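Local coordinates for protein putative phosphohistidine phosphatase, SixA (Nakamurella multipartita, PDB 4HBZ) that is a putative phosphohistidine phosphatase of the histidine phosphatase superfamily that probably removes phosphate from phosphorylated histidine, at residues A[35-40]-A[68-73]; A[59-64]-A[112-117]. One frame throughout, in Å; residues are numbered along the deposited sequence. Where two conformers were deposited one is given.

In the fold
Along the chain the segments come in the order 35-40, 59-64, 68-73 and 112-117, so the two interactions cross in sequence. Their centres are about 23 Å apart. Both reach the same mixed sheet, in which strands 65-69 and 114-119 are parallel neighbours. Interaction 2 joins the loop entering strand 65-69 to the start of strand 114-119. Interaction 1 lies where the chain leaves strand 65-69 and enters helix 72-81. The two therefore mark opposite ends of one strand. Interaction 1 borders His27 and His120, probably the active-site end as in other histidine phosphatases. Interaction 2 is structural packing at the other end.

Interaction 1 of 2, residues A[35-40]-A[68-73]; sequences RDHDRP and CSTAAR
Arg73 reaches from the first turn of helix 72-81 to Asp36, in a short 3-10 turn after strand 20-26. By its place, opening the helix after the second strand of the chain, it is probably the pocket arginine of the histidine phosphatase fold; its contact with His27 and His120 is consistent with this. Arg73 CB lies 3.5 Å from Arg39 O. CG sits between the backbone N and the carbonyl carbon (chi1 60°), and the extended chain then carries the guanidinium to Asp36. CZ lies 3.5 Å from Arg39 NH1, which stands over the centre of one guanidinium face. NH1 and NH2 both grip Asp36 OD2. Arg73 NH2 meets the syn lone pair of Asp36 OD2 at 2.9 Å, while NH1 comes from above the carboxylate plane. The Asp36 carboxylate and the Arg73 guanidinium are nearly perpendicular, 86° apart. Asp36 OD1 takes a salt bridge from Arg39 NH1, so one carboxylate ties both arginines together. Tyr94 OH also bonds Asp36 OD2, and Arg39 NE bonds Gly31 O. Arg73 N and NH1 both donate to water 1, which is 2.6 Å from Arg39 O. Ala72 N, in the same helical turn, bonds His37 O at 2.9 Å. The His37 ring lies with one face over Ala71 CA, a CH-pi contact. Thr70 OG1, which also bonds Asp91, accepts from His37 NE2 at 3.0 Å, exactly in the ring plane.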
ATOM      1  N   ARG A  35      15.359 -15.814 -12.167  0.50 20.28           N
ATOM      2  CA  ARG A  35      15.246 -15.582 -10.722  0.50 19.25           C
ATOM      3  C   ARG A  35      13.963 -14.822 -10.449  0.50 16.86           C
ATOM      4  O   ARG A  35      13.702 -13.807 -11.095  0.50 15.67           O
ATOM      5  CB  ARG A  35      16.427 -14.764 -10.211  0.50 21.42           C
ATOM      6  CG  ARG A  35      17.767 -15.478 -10.225  0.50 24.60           C
ATOM      7  CD  ARG A  35      18.631 -14.901  -9.114  0.50 26.75           C
ATOM      8  NE  ARG A  35      18.708 -13.453  -9.228  0.50 29.55           N
ATOM      9  CZ  ARG A  35      19.838 -12.745  -9.222  0.50 32.78           C
ATOM     10  NH1 ARG A  35      21.006 -13.342  -9.036  0.50 34.09           N
ATOM     11  NH2 ARG A  35      19.793 -11.430  -9.363  0.50 33.68           N
ATOM     12  N   ASP A  36      13.153 -15.277  -9.485  1.00 15.40           N
ATOM     13  CA  ASP A  36      11.906 -14.583  -9.217  1.00 13.98           C
ATOM     14  C   ASP A  36      12.085 -13.087  -8.927  1.00 13.51           C
ATOM     15  O   ASP A  36      11.359 -12.262  -9.432  1.00 13.13           O
ATOM     16  CB  ASP A  36      11.153 -15.216  -8.039  1.00 13.91           C
ATOM     17  CG  ASP A  36       9.899 -14.441  -7.707  1.00 13.78           C
ATOM     18  OD1 ASP A  36       8.845 -14.756  -8.362  1.00 14.66           O
ATOM     19  OD2 ASP A  36       9.951 -13.474  -6.891  1.00 13.48           O
ATOM     20  N   HIS A  37      13.109 -12.762  -8.169  1.00 14.13           N
ATOM     21  CA  HIS A  37      13.278 -11.378  -7.718  1.00 14.67           C
ATOM     22  C   HIS A  37      13.520 -10.458  -8.942  1.00 15.29           C
ATOM     23  O   HIS A  37      13.148  -9.277  -8.877  1.00 15.34           O
ATOM     24  CB  HIS A  37      14.471 -11.368  -6.745  1.00 16.12           C
ATOM     25  CG  HIS A  37      14.629 -10.122  -5.948  1.00 16.38           C
ATOM     26  ND1 HIS A  37      15.566  -9.171  -6.262  1.00 18.19           N
ATOM     27  CD2 HIS A  37      14.031  -9.705  -4.804  1.00 16.96           C
ATOM     28  CE1 HIS A  37      15.534  -8.210  -5.353  1.00 18.12           C
ATOM     29  NE2 HIS A  37      14.603  -8.507  -4.461  1.00 16.96           N
ATOM     30  N   ASP A  38      14.003 -10.988 -10.057  1.00 15.90           N
ATOM     31  CA  ASP A  38      14.284 -10.237 -11.313  1.00 17.41           C
ATOM     32  C   ASP A  38      13.120 -10.152 -12.274  1.00 17.86           C
ATOM     33  O   ASP A  38      13.236  -9.520 -13.380  1.00 17.29           O
ATOM     34  CB  ASP A  38      15.436 -10.895 -12.089  1.00 19.48           C
ATOM     35  CG  ASP A  38      16.756 -10.790 -11.352  1.00 22.64           C
ATOM     36  OD1 ASP A  38      16.918  -9.836 -10.554  1.00 26.16           O
ATOM     37  OD2 ASP A  38      17.627 -11.650 -11.587  1.00 27.28           O
ATOM     38  N   ARG A  39      11.989 -10.804 -11.956  1.00 15.57           N
ATOM     39  CA  ARG A  39      10.889 -10.805 -12.928  1.00 15.52           C
ATOM     40  C   ARG A  39      10.399  -9.369 -13.217  1.00 14.29           C
ATOM     41  O   ARG A  39      10.076  -8.614 -12.307  1.00 13.56           O
ATOM     42  CB  ARG A  39       9.698 -11.607 -12.377  1.00 14.91           C
ATOM     43  CG  ARG A  39       9.987 -13.106 -12.358  1.00 16.23           C
ATOM     44  CD  ARG A  39       9.001 -13.889 -11.493  1.00 17.21           C
ATOM     45  NE  ARG A  39       7.664 -13.669 -12.010  1.00 18.05           N
ATOM     46  CZ  ARG A  39       6.575 -13.494 -11.304  1.00 18.79           C
ATOM     47  NH1 ARG A  39       6.593 -13.535  -9.974  1.00 18.32           N
ATOM     48  NH2 ARG A  39       5.435 -13.215 -11.949  1.00 19.89           N
ATOM     49  N   PRO A  40      10.340  -8.991 -14.507  1.00 15.70           N
ATOM     50  CA  PRO A  40       9.960  -7.643 -14.860  1.00 15.89           C
ATOM     51  C   PRO A  40       8.455  -7.501 -15.011  1.00 15.88           C
ATOM     52  O   PRO A  40       7.732  -8.492 -15.169  1.00 15.97           O
ATOM     53  CB  PRO A  40      10.635  -7.476 -16.212  1.00 16.35           C
ATOM     54  CG  PRO A  40      10.464  -8.798 -16.845  1.00 17.17           C
ATOM     55  CD  PRO A  40      10.727  -9.789 -15.683  1.00 16.66           C
ATOM     56  N   CYS A  68       9.182   0.217  -0.368  1.00 11.23           N
ATOM     57  CA  CYS A  68       9.062  -0.594  -1.559  1.00 11.43           C
ATOM     58  C   CYS A  68       9.872  -1.879  -1.462  1.00 11.39           C
ATOM     59  O   CYS A  68      11.024  -1.845  -1.086  1.00 11.90           O
ATOM     60  CB  CYS A  68       9.549   0.224  -2.758  1.00 12.04           C
ATOM     61  SG  CYS A  68       9.273  -0.510  -4.397  1.00 13.54           S
ATOM     62  N   SER A  69       9.257  -3.002  -1.802  1.00 11.81           N
ATOM     63  CA  SER A  69       9.999  -4.250  -1.971  1.00 11.37           C
ATOM     64  C   SER A  69      11.145  -4.086  -2.971  1.00 11.78           C
ATOM     65  O   SER A  69      11.044  -3.375  -3.967  1.00 11.93           O
ATOM     66  CB  SER A  69       9.049  -5.328  -2.476  1.00 11.71           C
ATOM     67  OG  SER A  69       9.737  -6.481  -2.852  1.00 11.82           O
ATOM     68  N   THR A  70      12.236  -4.790  -2.712  1.00 11.98           N
ATOM     69  CA  THR A  70      13.421  -4.743  -3.554  1.00 13.33           C
ATOM     70  C   THR A  70      13.263  -5.505  -4.878  1.00 13.22           C
ATOM     71  O   THR A  70      14.095  -5.373  -5.768  1.00 13.66           O
ATOM     72  CB  THR A  70      14.625  -5.282  -2.809  1.00 14.62           C
ATOM     73  OG1 THR A  70      14.270  -6.562  -2.253  1.00 14.69           O
ATOM     74  CG2 THR A  70      15.060  -4.283  -1.697  1.00 15.38           C
ATOM     75  N   ALA A  71      12.186  -6.276  -5.037  1.00 12.96           N
ATOM     76  CA  ALA A  71      11.985  -7.036  -6.274  1.00 12.97           C
ATOM     77  C   ALA A  71      11.944  -6.066  -7.474  1.00 12.41           C
ATOM     78  O   ALA A  71      11.429  -4.923  -7.359  1.00 13.14           O
ATOM     79  CB  ALA A  71      10.720  -7.841  -6.232  1.00 13.29           C
ATOM     80  N   ALA A  72      12.406  -6.529  -8.617  1.00 12.35           N
ATOM     81  CA  ALA A  72      12.320  -5.715  -9.861  1.00 13.38           C
ATOM     82  C   ALA A  72      10.872  -5.240 -10.107  1.00 12.60           C
ATOM     83  O   ALA A  72      10.634  -4.109 -10.466  1.00 12.43           O
ATOM     84  CB  ALA A  72      12.859  -6.460 -11.054  1.00 13.45           C
ATOM     85  N   ARG A  73       9.896  -6.111  -9.911  1.00 12.32           N
ATOM     86  CA  ARG A  73       8.540  -5.779 -10.292  1.00 11.89           C
ATOM     87  C   ARG A  73       7.904  -4.710  -9.450  1.00 11.76           C
ATOM     88  O   ARG A  73       7.088  -3.911  -9.934  1.00 12.79           O
ATOM     89  CB  ARG A  73       7.661  -7.039 -10.355  1.00 11.71           C
ATOM     90  CG  ARG A  73       7.530  -7.840  -9.041  1.00 11.37           C
ATOM     91  CD  ARG A  73       6.952  -9.213  -9.358  1.00 12.31           C
ATOM     92  NE  ARG A  73       6.829 -10.130  -8.221  1.00 12.04           N
ATOM     93  CZ  ARG A  73       7.775 -11.007  -7.843  1.00 12.68           C
ATOM     94  NH1 ARG A  73       9.025 -10.970  -8.338  1.00 12.87           N
ATOM     95  NH2 ARG A  73       7.491 -11.923  -6.938  1.00 13.18           N
TER
HETATM   96  O   HOH W   1      10.497  -8.966  -9.765  1.00 13.90           O

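Interaction 2 of 2, residues A[59-64]-A[112-117]; sequences HLPAVD and ASTVLV
Asp64 clasps the start of strand 114-119 with both its backbone and its carboxylate. Asp64 OD2 accepts from two neighbouring amides, Ser113 N at 2.8 Å and Thr114 N at 2.9 Å. Thr114 N comes on the anti side, close to the carboxylate plane. Ser113 N comes from above that plane, 39° out of it. Asp64 N returns a bond to Thr114 O at 2.9 Å, so the backbone of Thr114 is held through its N-H and its carbonyl. Asp64 CG stands beside its own backbone N (chi1 -59°), which lets amide and carboxylate face the same residue. Water 2 adds a third donor to OD2 and also donates to Ala62 O. Water 2 accepts from Thr114 OG1 at 2.8 Å, linking the hydroxyl to the loop. Further out, Pro61 CB rests 3.5 Å from Thr114 OG1. Thr114 CG2 lies near Pro61 O and the CG2 methyl of Val63. Val63 CG1 packs on Leu116 CB at 3.9 Å, and Val63 also touches Ile83. Loop 60-64 follows helix 43-59 and leads into strand 65-69. Leu116 bonds Val65 and Val67 through its backbone, while Ser113 and Val115 bond Thr21 on strand 20-26. Strand 114-119 is thus flanked by parallel strands 65-69 and 20-26, with the loop crossing its beginning.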
ATOM      1  N   HIS A  59      -5.302  12.712  -7.539  1.00 13.30           N
ATOM      2  CA  HIS A  59      -6.375  12.618  -6.563  1.00 14.56           C
ATOM      3  C   HIS A  59      -6.005  12.639  -5.095  1.00 15.06           C
ATOM      4  O   HIS A  59      -6.842  12.997  -4.250  1.00 16.87           O
ATOM      5  CB  HIS A  59      -7.193  11.340  -6.794  1.00 15.33           C
ATOM      6  CG  HIS A  59      -7.975  11.351  -8.045  1.00 18.01           C
ATOM      7  ND1 HIS A  59      -7.468  10.951  -9.264  1.00 18.41           N
ATOM      8  CD2 HIS A  59      -9.236  11.768  -8.295  1.00 20.60           C
ATOM      9  CE1 HIS A  59      -8.392  11.088 -10.197  1.00 20.66           C
ATOM     10  NE2 HIS A  59      -9.476  11.563  -9.627  1.00 22.93           N
ATOM     11  N   LEU A  60      -4.750  12.307  -4.771  1.00 13.86           N
ATOM     12  CA  LEU A  60      -4.275  12.304  -3.375  1.00 15.09           C
ATOM     13  C   LEU A  60      -3.208  13.340  -3.189  1.00 15.06           C
ATOM     14  O   LEU A  60      -2.540  13.735  -4.122  1.00 13.35           O
ATOM     15  CB  LEU A  60      -3.695  10.940  -3.011  1.00 16.38           C
ATOM     16  CG  LEU A  60      -4.627   9.734  -3.056  1.00 17.41           C
ATOM     17  CD1 LEU A  60      -3.876   8.530  -2.477  1.00 18.01           C
ATOM     18  CD2 LEU A  60      -5.918   9.993  -2.352  1.00 19.70           C
ATOM     19  N   PRO A  61      -2.969  13.734  -1.921  1.00 15.71           N
ATOM     20  CA  PRO A  61      -1.798  14.517  -1.645  1.00 16.06           C
ATOM     21  C   PRO A  61      -0.534  13.893  -2.138  1.00 14.89           C
ATOM     22  O   PRO A  61      -0.442  12.656  -2.239  1.00 14.82           O
ATOM     23  CB  PRO A  61      -1.814  14.630  -0.098  1.00 17.43           C
ATOM     24  CG  PRO A  61      -3.226  14.367   0.281  1.00 18.40           C
ATOM     25  CD  PRO A  61      -3.655  13.309  -0.689  1.00 17.71           C
ATOM     26  N   ALA A  62       0.463  14.715  -2.426  1.00 15.66           N
ATOM     27  CA  ALA A  62       1.733  14.189  -2.894  1.00 15.38           C
ATOM     28  C   ALA A  62       2.300  13.185  -1.901  1.00 14.51           C
ATOM     29  O   ALA A  62       2.282  13.401  -0.697  1.00 15.75           O
ATOM     30  CB  ALA A  62       2.755  15.305  -3.090  1.00 17.65           C
ATOM     31  N   VAL A  63       2.772  12.075  -2.420  1.00 13.30           N
ATOM     32  CA  VAL A  63       3.358  11.070  -1.535  1.00 12.22           C
ATOM     33  C   VAL A  63       4.648  11.651  -0.934  1.00 12.97           C
ATOM     34  O   VAL A  63       5.503  12.183  -1.620  1.00 14.39           O
ATOM     35  CB  VAL A  63       3.614   9.748  -2.289  1.00 12.66           C
ATOM     36  CG1 VAL A  63       4.475   8.801  -1.477  1.00 12.82           C
ATOM     37  CG2 VAL A  63       2.302   9.095  -2.681  1.00 13.06           C
ATOM     38  N   ASP A  64       4.819  11.450   0.385  1.00 12.49           N
ATOM     39  CA  ASP A  64       6.018  11.921   1.076  1.00 13.23           C
ATOM     40  C   ASP A  64       7.113  10.871   1.154  1.00 13.00           C
ATOM     41  O   ASP A  64       8.312  11.194   1.059  1.00 14.44           O
ATOM     42  CB  ASP A  64       5.719  12.425   2.484  1.00 14.15           C
ATOM     43  CG  ASP A  64       4.731  13.565   2.477  1.00 16.06           C
ATOM     44  OD1 ASP A  64       5.053  14.617   1.832  1.00 17.99           O
ATOM     45  OD2 ASP A  64       3.623  13.408   3.049  1.00 16.50           O
ATOM     46  N   ALA A 112       5.662  12.674   7.932  1.00 14.91           N
ATOM     47  CA  ALA A 112       5.065  12.305   6.625  1.00 14.77           C
ATOM     48  C   ALA A 112       3.562  12.311   6.730  1.00 15.03           C
ATOM     49  O   ALA A 112       2.988  11.797   7.699  1.00 14.83           O
ATOM     50  CB  ALA A 112       5.544  10.944   6.155  1.00 15.27           C
ATOM     51  N   SER A 113       2.898  12.912   5.752  0.50 13.71           N
ATOM     52  CA  SER A 113       1.442  12.917   5.731  0.50 13.87           C
ATOM     53  C   SER A 113       0.871  11.795   4.876  0.50 13.10           C
ATOM     54  O   SER A 113      -0.217  11.269   5.168  0.50 13.39           O
ATOM     55  CB  SER A 113       0.903  14.248   5.246  0.50 14.63           C
ATOM     56  OG  SER A 113       1.392  15.300   6.053  0.50 15.23           O
ATOM     57  N   THR A 114       1.603  11.423   3.833  1.00 12.61           N
ATOM     58  CA  THR A 114       1.139  10.417   2.844  1.00 12.71           C
ATOM     59  C   THR A 114       2.268   9.417   2.586  1.00 11.87           C
ATOM     60  O   THR A 114       3.373   9.807   2.230  1.00 12.47           O
ATOM     61  CB  THR A 114       0.724  11.107   1.533  1.00 13.20           C
ATOM     62  OG1 THR A 114      -0.172  12.184   1.852  1.00 14.76           O
ATOM     63  CG2 THR A 114       0.059  10.183   0.561  1.00 13.94           C
ATOM     64  N   VAL A 115       1.976   8.167   2.855  1.00 10.82           N
ATOM     65  CA  VAL A 115       2.910   7.040   2.663  1.00 10.83           C
ATOM     66  C   VAL A 115       2.374   6.038   1.672  1.00 10.95           C
ATOM     67  O   VAL A 115       1.234   5.651   1.762  1.00 11.88           O
ATOM     68  CB  VAL A 115       3.228   6.351   3.999  1.00 11.17           C
ATOM     69  CG1 VAL A 115       4.075   5.134   3.796  1.00 11.30           C
ATOM     70  CG2 VAL A 115       3.877   7.314   4.978  1.00 11.76           C
ATOM     71  N   LEU A 116       3.212   5.639   0.714  1.00 10.55           N
ATOM     72  CA  LEU A 116       2.898   4.598  -0.242  1.00 10.55           C
ATOM     73  C   LEU A 116       3.741   3.364   0.077  1.00 10.96           C
ATOM     74  O   LEU A 116       4.959   3.482   0.215  1.00 11.63           O
ATOM     75  CB  LEU A 116       3.246   5.120  -1.638  1.00 11.35           C
ATOM     76  CG  LEU A 116       3.163   4.085  -2.782  1.00 10.98           C
ATOM     77  CD1 LEU A 116       1.756   3.499  -2.954  1.00 10.66           C
ATOM     78  CD2 LEU A 116       3.640   4.686  -4.116  1.00 12.45           C
ATOM     79  N   VAL A 117       3.104   2.217   0.075  1.00 10.20           N
ATOM     80  CA  VAL A 117       3.759   0.921   0.223  1.00 10.40           C
ATOM     81  C   VAL A 117       3.580   0.147  -1.065  1.00 10.82           C
ATOM     82  O   VAL A 117       2.455  -0.004  -1.500  1.00 11.11           O
ATOM     83  CB  VAL A 117       3.184   0.114   1.393  1.00 10.80           C
ATOM     84  CG1 VAL A 117       3.848  -1.258   1.554  1.00 12.05           C
ATOM     85  CG2 VAL A 117       3.267   0.912   2.709  1.00 12.72           C
TER
HETATM   86  O   HOH W   2       1.503  14.460   1.604  1.00 16.99           O